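Local coordinates for protein plasmodium falciparum gamete antigen 27/25 (PDB 1N81) that is a gametocyte protein essential for sexual development of the malaria parasite, its molecular activity unknown, although dimerization has been suggested for the family, at residues 14-25 with 60-70. Residues are numbered along the deposited sequence; the frame is centred on the assembly and turned at random.
Sequences RIRKVGDIEFHA and NQNRYNYFLIE
Ile21 packs against Tyr64 and Tyr66 where helix 13-35 meets the end of helix 50-63 and the loop after it. The CD1 methyl of Ile21 reaches CB of Tyr66 at 3.8 Å and CD1 of Ile69 at 4.0 Å, while its CG1 lies 4.1 Å from CD1 of Tyr64. Each tyrosine ring takes a methylene over one face in a CH-pi contact: Asp20 CB stands 3.8 Å from the Tyr64 ring centroid, and Lys17 CB covers Tyr66. The Tyr64 hydroxyl lies over a face of the His24 imidazole, the two rings inclined at 44°. The Asn60 side chain runs antiparallel beside that of Ile21, its amide against His24 CB and Ala25 and its ND2 hydrogen-bonded to Tyr56 O.

At the other end Arg14, with CG anti to the backbone N (chi1 -174°) and its chain extended to NE, passes the Tyr66 hydroxyl, to which NE gives a weak hydrogen bond. Arg14 NH2 donates a hydrogen bond to Leu68 O at 3.2 Å, within both the guanidinium and carbonyl planes, and NH1 hydrogen-bonds Val173 O. A water links Lys17 NZ to Asn65 O.

A Schellman motif with Asn65 at C-prime ends helix 50-63, and the chain beyond brings Tyr66 against helix 13-35. Farther out, Asp20 OD1 accepts a hydrogen bond from Gln110 NE2 of helix 96-122, Val18 and Ala25 pack on helix 71-89, and Val18 also meets Val173 of helix 156-173.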
ATOM      1  N   ARG A  14      -5.151  -8.615   8.723  1.00 38.30           N
ATOM      2  CA  ARG A  14      -5.846  -7.531   8.019  1.00 41.45           C
ATOM      3  C   ARG A  14      -4.864  -6.712   7.154  1.00 29.07           C
ATOM      4  O   ARG A  14      -5.187  -6.342   6.021  1.00 35.11           O
ATOM      5  CB  ARG A  14      -6.521  -6.563   8.985  1.00 47.15           C
ATOM      6  CG  ARG A  14      -7.332  -5.564   8.203  1.00 38.89           C
ATOM      7  CD  ARG A  14      -7.991  -4.494   9.062  1.00 39.86           C
ATOM      8  NE  ARG A  14      -9.188  -4.136   8.347  1.00 48.78           N
ATOM      9  CZ  ARG A  14      -9.471  -2.923   7.944  1.00 42.78           C
ATOM     10  NH1 ARG A  14      -8.640  -1.935   8.209  1.00 68.73           N
ATOM     11  NH2 ARG A  14     -10.552  -2.714   7.227  1.00 42.91           N
ATOM     12  N   ILE A  15      -3.688  -6.436   7.703  1.00 30.62           N
ATOM     13  CA  ILE A  15      -2.645  -5.705   6.977  1.00 32.70           C
ATOM     14  C   ILE A  15      -2.245  -6.542   5.758  1.00 38.68           C
ATOM     15  O   ILE A  15      -2.189  -6.053   4.628  1.00 33.31           O
ATOM     16  CB  ILE A  15      -1.417  -5.506   7.861  1.00 32.65           C
ATOM     17  CG1 ILE A  15      -1.716  -4.436   8.920  1.00 38.04           C
ATOM     18  CG2 ILE A  15      -0.215  -5.096   7.017  1.00 34.22           C
ATOM     19  CD1 ILE A  15      -1.770  -3.026   8.353  1.00 41.08           C
ATOM     20  N   ARG A  16      -2.012  -7.827   5.999  1.00 35.03           N
ATOM     21  CA  ARG A  16      -1.603  -8.749   4.937  1.00 38.90           C
ATOM     22  C   ARG A  16      -2.615  -8.791   3.794  1.00 40.08           C
ATOM     23  O   ARG A  16      -2.231  -8.701   2.622  1.00 39.80           O
ATOM     24  CB  ARG A  16      -1.379 -10.144   5.551  1.00 47.34           C
ATOM     25  CG  ARG A  16      -0.986 -11.272   4.620  1.00 63.00           C
ATOM     26  CD  ARG A  16      -0.609 -12.497   5.477  1.00 77.91           C
ATOM     27  NE  ARG A  16      -0.114 -13.638   4.700  1.00 87.69           N
ATOM     28  CZ  ARG A  16       0.612 -14.633   5.206  1.00 90.41           C
ATOM     29  NH1 ARG A  16       0.935 -14.635   6.494  1.00 85.85           N
ATOM     30  NH2 ARG A  16       1.017 -15.625   4.423  1.00 93.13           N
ATOM     31  N   LYS A  17      -3.905  -8.925   4.124  1.00 34.04           N
ATOM     32  CA  LYS A  17      -4.928  -8.967   3.081  1.00 36.67           C
ATOM     33  C   LYS A  17      -5.201  -7.630   2.385  1.00 35.59           C
ATOM     34  O   LYS A  17      -5.275  -7.572   1.149  1.00 38.94           O
ATOM     35  CB  LYS A  17      -6.251  -9.528   3.622  1.00 34.83           C
ATOM     36  CG  LYS A  17      -6.162 -11.022   3.983  1.00 52.80           C
ATOM     37  CD  LYS A  17      -7.395 -11.494   4.720  1.00 61.90           C
ATOM     38  CE  LYS A  17      -7.272 -12.936   5.171  1.00 72.87           C
ATOM     39  NZ  LYS A  17      -8.403 -13.286   6.076  1.00 70.79           N
ATOM     40  N   VAL A  18      -5.364  -6.557   3.150  1.00 30.38           N
ATOM     41  CA  VAL A  18      -5.651  -5.283   2.504  1.00 35.40           C
ATOM     42  C   VAL A  18      -4.412  -4.883   1.675  1.00 31.76           C
ATOM     43  O   VAL A  18      -4.532  -4.365   0.565  1.00 31.24           O
ATOM     44  CB  VAL A  18      -6.015  -4.181   3.536  1.00 34.75           C
ATOM     45  CG1 VAL A  18      -6.446  -2.900   2.800  1.00 32.72           C
ATOM     46  CG2 VAL A  18      -7.169  -4.653   4.396  1.00 36.96           C
ATOM     47  N   GLY A  19      -3.225  -5.158   2.215  1.00 34.67           N
ATOM     48  CA  GLY A  19      -2.027  -4.856   1.468  1.00 30.27           C
ATOM     49  C   GLY A  19      -2.042  -5.660   0.164  1.00 39.60           C
ATOM     50  O   GLY A  19      -1.866  -5.098  -0.911  1.00 31.06           O
ATOM     51  N   ASP A  20      -2.266  -6.974   0.238  1.00 34.34           N
ATOM     52  CA  ASP A  20      -2.295  -7.775  -0.992  1.00 37.21           C
ATOM     53  C   ASP A  20      -3.317  -7.283  -1.970  1.00 38.61           C
ATOM     54  O   ASP A  20      -3.057  -7.202  -3.184  1.00 42.62           O
ATOM     55  CB  ASP A  20      -2.532  -9.265  -0.691  1.00 37.43           C
ATOM     56  CG  ASP A  20      -1.245  -9.976  -0.284  1.00 37.20           C
ATOM     57  OD1 ASP A  20      -0.171  -9.331  -0.381  1.00 35.60           O
ATOM     58  OD2 ASP A  20      -1.285 -11.161   0.111  1.00 37.96           O
ATOM     59  N   ILE A  21      -4.484  -6.931  -1.453  1.00 36.19           N
ATOM     60  CA  ILE A  21      -5.547  -6.431  -2.296  1.00 35.41           C
ATOM     61  C   ILE A  21      -5.176  -5.151  -3.079  1.00 37.59           C
ATOM     62  O   ILE A  21      -5.319  -5.094  -4.310  1.00 32.40           O
ATOM     63  CB  ILE A  21      -6.801  -6.156  -1.451  1.00 37.91           C
ATOM     64  CG1 ILE A  21      -7.458  -7.498  -1.074  1.00 37.49           C
ATOM     65  CG2 ILE A  21      -7.765  -5.259  -2.210  1.00 31.55           C
ATOM     66  CD1 ILE A  21      -8.411  -7.396   0.087  1.00 34.68           C
ATOM     67  N   GLU A  22      -4.695  -4.151  -2.351  1.00 32.87           N
ATOM     68  CA  GLU A  22      -4.301  -2.855  -2.911  1.00 31.30           C
ATOM     69  C   GLU A  22      -3.127  -2.968  -3.875  1.00 37.54           C
ATOM     70  O   GLU A  22      -3.154  -2.426  -4.974  1.00 37.33           O
ATOM     71  CB  GLU A  22      -3.890  -1.897  -1.776  1.00 29.41           C
ATOM     72  CG  GLU A  22      -3.194  -0.606  -2.269  1.00 33.84           C
ATOM     73  CD  GLU A  22      -3.286   0.573  -1.288  1.00 31.86           C
ATOM     74  OE1 GLU A  22      -2.661   1.629  -1.555  1.00 38.33           O
ATOM     75  OE2 GLU A  22      -3.989   0.459  -0.265  1.00 31.56           O
ATOM     76  N   PHE A  23      -2.090  -3.686  -3.469  1.00 32.77           N
ATOM     77  CA  PHE A  23      -0.933  -3.764  -4.333  1.00 30.56           C
ATOM     78  C   PHE A  23      -1.103  -4.660  -5.558  1.00 37.06           C
ATOM     79  O   PHE A  23      -0.543  -4.354  -6.597  1.00 36.26           O
ATOM     80  CB  PHE A  23       0.320  -4.119  -3.501  1.00 26.17           C
ATOM     81  CG  PHE A  23       0.818  -2.967  -2.651  1.00 33.92           C
ATOM     82  CD1 PHE A  23       0.394  -2.816  -1.327  1.00 27.18           C
ATOM     83  CD2 PHE A  23       1.627  -1.978  -3.205  1.00 35.45           C
ATOM     84  CE1 PHE A  23       0.764  -1.696  -0.559  1.00 32.94           C
ATOM     85  CE2 PHE A  23       2.016  -0.827  -2.441  1.00 33.77           C
ATOM     86  CZ  PHE A  23       1.578  -0.693  -1.107  1.00 32.21           C
ATOM     87  N   HIS A  24      -1.869  -5.752  -5.463  1.00 37.58           N
ATOM     88  CA  HIS A  24      -2.079  -6.579  -6.657  1.00 40.62           C
ATOM     89  C   HIS A  24      -3.037  -5.856  -7.572  1.00 36.39           C
ATOM     90  O   HIS A  24      -2.905  -5.900  -8.802  1.00 32.89           O
ATOM     91  CB  HIS A  24      -2.629  -7.966  -6.305  1.00 42.73           C
ATOM     92  CG  HIS A  24      -1.580  -8.908  -5.804  1.00 51.50           C
ATOM     93  ND1 HIS A  24      -0.882  -9.756  -6.640  1.00 54.74           N
ATOM     94  CD2 HIS A  24      -1.044  -9.079  -4.568  1.00 45.59           C
ATOM     95  CE1 HIS A  24       0.036 -10.402  -5.943  1.00 56.97           C
ATOM     96  NE2 HIS A  24      -0.038 -10.010  -4.681  1.00 47.68           N
ATOM     97  N   ALA A  25      -3.999  -5.150  -6.987  1.00 35.62           N
ATOM     98  CA  ALA A  25      -4.918  -4.405  -7.842  1.00 32.74           C
ATOM     99  C   ALA A  25      -4.091  -3.336  -8.592  1.00 38.74           C
ATOM    100  O   ALA A  25      -4.334  -3.049  -9.769  1.00 33.58           O
ATOM    101  CB  ALA A  25      -6.043  -3.731  -7.004  1.00 33.30           C
ATOM    102  N   ASN A  60      -9.857  -7.921  -6.681  1.00 41.26           N
ATOM    103  CA  ASN A  60      -8.814  -8.447  -5.794  1.00 37.42           C
ATOM    104  C   ASN A  60      -9.366  -8.794  -4.426  1.00 40.45           C
ATOM    105  O   ASN A  60      -8.879  -9.723  -3.797  1.00 36.62           O
ATOM    106  CB  ASN A  60      -7.618  -7.482  -5.704  1.00 37.01           C
ATOM    107  CG  ASN A  60      -6.645  -7.687  -6.859  1.00 45.85           C
ATOM    108  OD1 ASN A  60      -5.721  -8.484  -6.763  1.00 39.85           O
ATOM    109  ND2 ASN A  60      -6.880  -6.999  -7.968  1.00 34.78           N
ATOM    110  N   GLN A  61     -10.375  -8.048  -3.970  1.00 37.68           N
ATOM    111  CA  GLN A  61     -11.012  -8.357  -2.709  1.00 45.21           C
ATOM    112  C   GLN A  61     -11.624  -9.770  -2.843  1.00 54.20           C
ATOM    113  O   GLN A  61     -11.643 -10.586  -1.902  1.00 45.75           O
ATOM    114  CB  GLN A  61     -12.127  -7.371  -2.446  1.00 46.57           C
ATOM    115  CG  GLN A  61     -11.657  -6.064  -1.934  1.00 41.46           C
ATOM    116  CD  GLN A  61     -12.800  -5.138  -1.660  1.00 45.06           C
ATOM    117  OE1 GLN A  61     -13.493  -4.718  -2.572  1.00 56.55           O
ATOM    118  NE2 GLN A  61     -13.009  -4.815  -0.397  1.00 51.25           N
ATOM    119  N   ASN A  62     -12.132 -10.049  -4.031  1.00 44.68           N
ATOM    120  CA  ASN A  62     -12.720 -11.352  -4.302  1.00 45.95           C
ATOM    121  C   ASN A  62     -11.594 -12.390  -4.340  1.00 50.79           C
ATOM    122  O   ASN A  62     -11.692 -13.433  -3.699  1.00 58.93           O
ATOM    123  CB  ASN A  62     -13.460 -11.316  -5.633  1.00 51.82           C
ATOM    124  CG  ASN A  62     -14.380 -12.502  -5.814  1.00 62.72           C
ATOM    125  OD1 ASN A  62     -15.589 -12.341  -5.981  1.00 63.86           O
ATOM    126  ND2 ASN A  62     -13.818 -13.700  -5.773  1.00 56.01           N
ATOM    127  N   ARG A  63     -10.516 -12.098  -5.065  1.00 51.37           N
ATOM    128  CA  ARG A  63      -9.387 -13.031  -5.139  1.00 52.31           C
ATOM    129  C   ARG A  63      -8.780 -13.376  -3.777  1.00 53.67           C
ATOM    130  O   ARG A  63      -8.359 -14.505  -3.546  1.00 50.37           O
ATOM    131  CB  ARG A  63      -8.273 -12.482  -6.046  1.00 61.04           C
ATOM    132  CG  ARG A  63      -7.035 -13.380  -6.093  1.00 59.86           C
ATOM    133  CD  ARG A  63      -5.858 -12.782  -6.870  1.00 66.27           C
ATOM    134  NE  ARG A  63      -4.649 -13.593  -6.685  1.00 74.52           N
ATOM    135  CZ  ARG A  63      -3.432 -13.286  -7.140  1.00 77.46           C
ATOM    136  NH1 ARG A  63      -3.222 -12.170  -7.832  1.00 71.15           N
ATOM    137  NH2 ARG A  63      -2.407 -14.095  -6.881  1.00 66.46           N
ATOM    138  N   TYR A  64      -8.691 -12.407  -2.878  1.00 43.71           N
ATOM    139  CA  TYR A  64      -8.132 -12.711  -1.568  1.00 45.18           C
ATOM    140  C   TYR A  64      -9.232 -12.965  -0.556  1.00 50.24           C
ATOM    141  O   TYR A  64      -8.977 -12.963   0.638  1.00 44.41           O
ATOM    142  CB  TYR A  64      -7.213 -11.593  -1.059  1.00 41.05           C
ATOM    143  CG  TYR A  64      -5.957 -11.504  -1.878  1.00 44.44           C
ATOM    144  CD1 TYR A  64      -5.922 -10.747  -3.053  1.00 45.64           C
ATOM    145  CD2 TYR A  64      -4.828 -12.265  -1.543  1.00 43.38           C
ATOM    146  CE1 TYR A  64      -4.795 -10.756  -3.887  1.00 57.20           C
ATOM    147  CE2 TYR A  64      -3.698 -12.280  -2.366  1.00 44.75           C
ATOM    148  CZ  TYR A  64      -3.693 -11.526  -3.538  1.00 47.81           C
ATOM    149  OH  TYR A  64      -2.624 -11.577  -4.391  1.00 53.81           O
ATOM    150  N   ASN A  65     -10.458 -13.167  -1.041  1.00 41.34           N
ATOM    151  CA  ASN A  65     -11.597 -13.452  -0.171  1.00 49.70           C
ATOM    152  C   ASN A  65     -11.639 -12.552   1.047  1.00 47.89           C
ATOM    153  O   ASN A  65     -11.750 -13.029   2.172  1.00 44.41           O
ATOM    154  CB  ASN A  65     -11.544 -14.902   0.318  1.00 54.42           C
ATOM    155  CG  ASN A  65     -11.346 -15.872  -0.800  1.00 77.62           C
ATOM    156  OD1 ASN A  65     -12.185 -15.985  -1.697  1.00 89.85           O
ATOM    157  ND2 ASN A  65     -10.225 -16.585  -0.768  1.00 85.19           N
ATOM    158  N   TYR A  66     -11.555 -11.251   0.842  1.00 51.36           N
ATOM    159  CA  TYR A  66     -11.592 -10.357   1.979  1.00 42.69           C
ATOM    160  C   TYR A  66     -12.486  -9.196   1.612  1.00 51.92           C
ATOM    161  O   TYR A  66     -12.086  -8.311   0.843  1.00 54.76           O
ATOM    162  CB  TYR A  66     -10.177  -9.878   2.311  1.00 41.16           C
ATOM    163  CG  TYR A  66     -10.104  -9.178   3.652  1.00 35.42           C
ATOM    164  CD1 TYR A  66     -10.147  -9.903   4.857  1.00 40.42           C
ATOM    165  CD2 TYR A  66     -10.080  -7.795   3.721  1.00 33.93           C
ATOM    166  CE1 TYR A  66     -10.171  -9.239   6.104  1.00 46.16           C
ATOM    167  CE2 TYR A  66     -10.111  -7.125   4.951  1.00 42.62           C
ATOM    168  CZ  TYR A  66     -10.157  -7.850   6.140  1.00 40.35           C
ATOM    169  OH  TYR A  66     -10.190  -7.154   7.334  1.00 45.60           O
ATOM    170  N   PHE A  67     -13.694  -9.192   2.165  1.00 49.69           N
ATOM    171  CA  PHE A  67     -14.668  -8.152   1.861  1.00 44.45           C
ATOM    172  C   PHE A  67     -14.954  -7.188   2.999  1.00 45.44           C
ATOM    173  O   PHE A  67     -15.921  -6.433   2.951  1.00 60.41           O
ATOM    174  CB  PHE A  67     -15.967  -8.802   1.365  1.00 40.62           C
ATOM    175  CG  PHE A  67     -15.755  -9.738   0.204  1.00 44.39           C
ATOM    176  CD1 PHE A  67     -15.417 -11.066   0.413  1.00 50.33           C
ATOM    177  CD2 PHE A  67     -15.814  -9.260  -1.103  1.00 49.11           C
ATOM    178  CE1 PHE A  67     -15.131 -11.912  -0.671  1.00 59.33           C
ATOM    179  CE2 PHE A  67     -15.529 -10.089  -2.186  1.00 44.10           C
ATOM    180  CZ  PHE A  67     -15.187 -11.418  -1.972  1.00 55.90           C
ATOM    181  N   LEU A  68     -14.091  -7.188   4.008  1.00 50.20           N
ATOM    182  CA  LEU A  68     -14.254  -6.317   5.162  1.00 43.26           C
ATOM    183  C   LEU A  68     -13.612  -4.942   5.013  1.00 44.76           C
ATOM    184  O   LEU A  68     -12.917  -4.467   5.908  1.00 44.74           O
ATOM    185  CB  LEU A  68     -13.695  -7.025   6.393  1.00 43.38           C
ATOM    186  CG  LEU A  68     -14.641  -7.867   7.274  1.00 57.40           C
ATOM    187  CD1 LEU A  68     -15.985  -8.199   6.589  1.00 38.13           C
ATOM    188  CD2 LEU A  68     -13.902  -9.109   7.691  1.00 45.49           C
ATOM    189  N   ILE A  69     -13.859  -4.275   3.898  1.00 42.12           N
ATOM    190  CA  ILE A  69     -13.266  -2.956   3.714  1.00 41.53           C
ATOM    191  C   ILE A  69     -14.324  -1.854   3.644  1.00 44.00           C
ATOM    192  O   ILE A  69     -15.091  -1.800   2.685  1.00 48.16           O
ATOM    193  CB  ILE A  69     -12.363  -2.939   2.443  1.00 47.84           C
ATOM    194  CG1 ILE A  69     -11.207  -3.950   2.615  1.00 39.20           C
ATOM    195  CG2 ILE A  69     -11.782  -1.542   2.227  1.00 50.26           C
ATOM    196  CD1 ILE A  69     -10.275  -4.084   1.427  1.00 37.98           C
ATOM    197  N   GLU A  70     -14.366  -0.983   4.660  1.00 45.45           N
ATOM    198  CA  GLU A  70     -15.337   0.128   4.697  1.00 50.92           C
ATOM    199  C   GLU A  70     -15.171   1.019   3.462  1.00 55.98           C
ATOM    200  O   GLU A  70     -14.079   1.125   2.909  1.00 50.97           O
ATOM    201  CB  GLU A  70     -15.147   1.005   5.947  1.00 56.59           C
ATOM    202  CG  GLU A  70     -15.526   0.362   7.287  1.00 82.28           C
ATOM    203  CD  GLU A  70     -14.312  -0.096   8.111  1.00101.90           C
ATOM    204  OE1 GLU A  70     -13.366   0.709   8.291  1.00103.64           O
ATOM    205  OE2 GLU A  70     -14.298  -1.257   8.588  1.00109.57           O
TER
HETATM  206  O   HOH W   1      -9.629 -14.442   3.436  1.00 74.71           O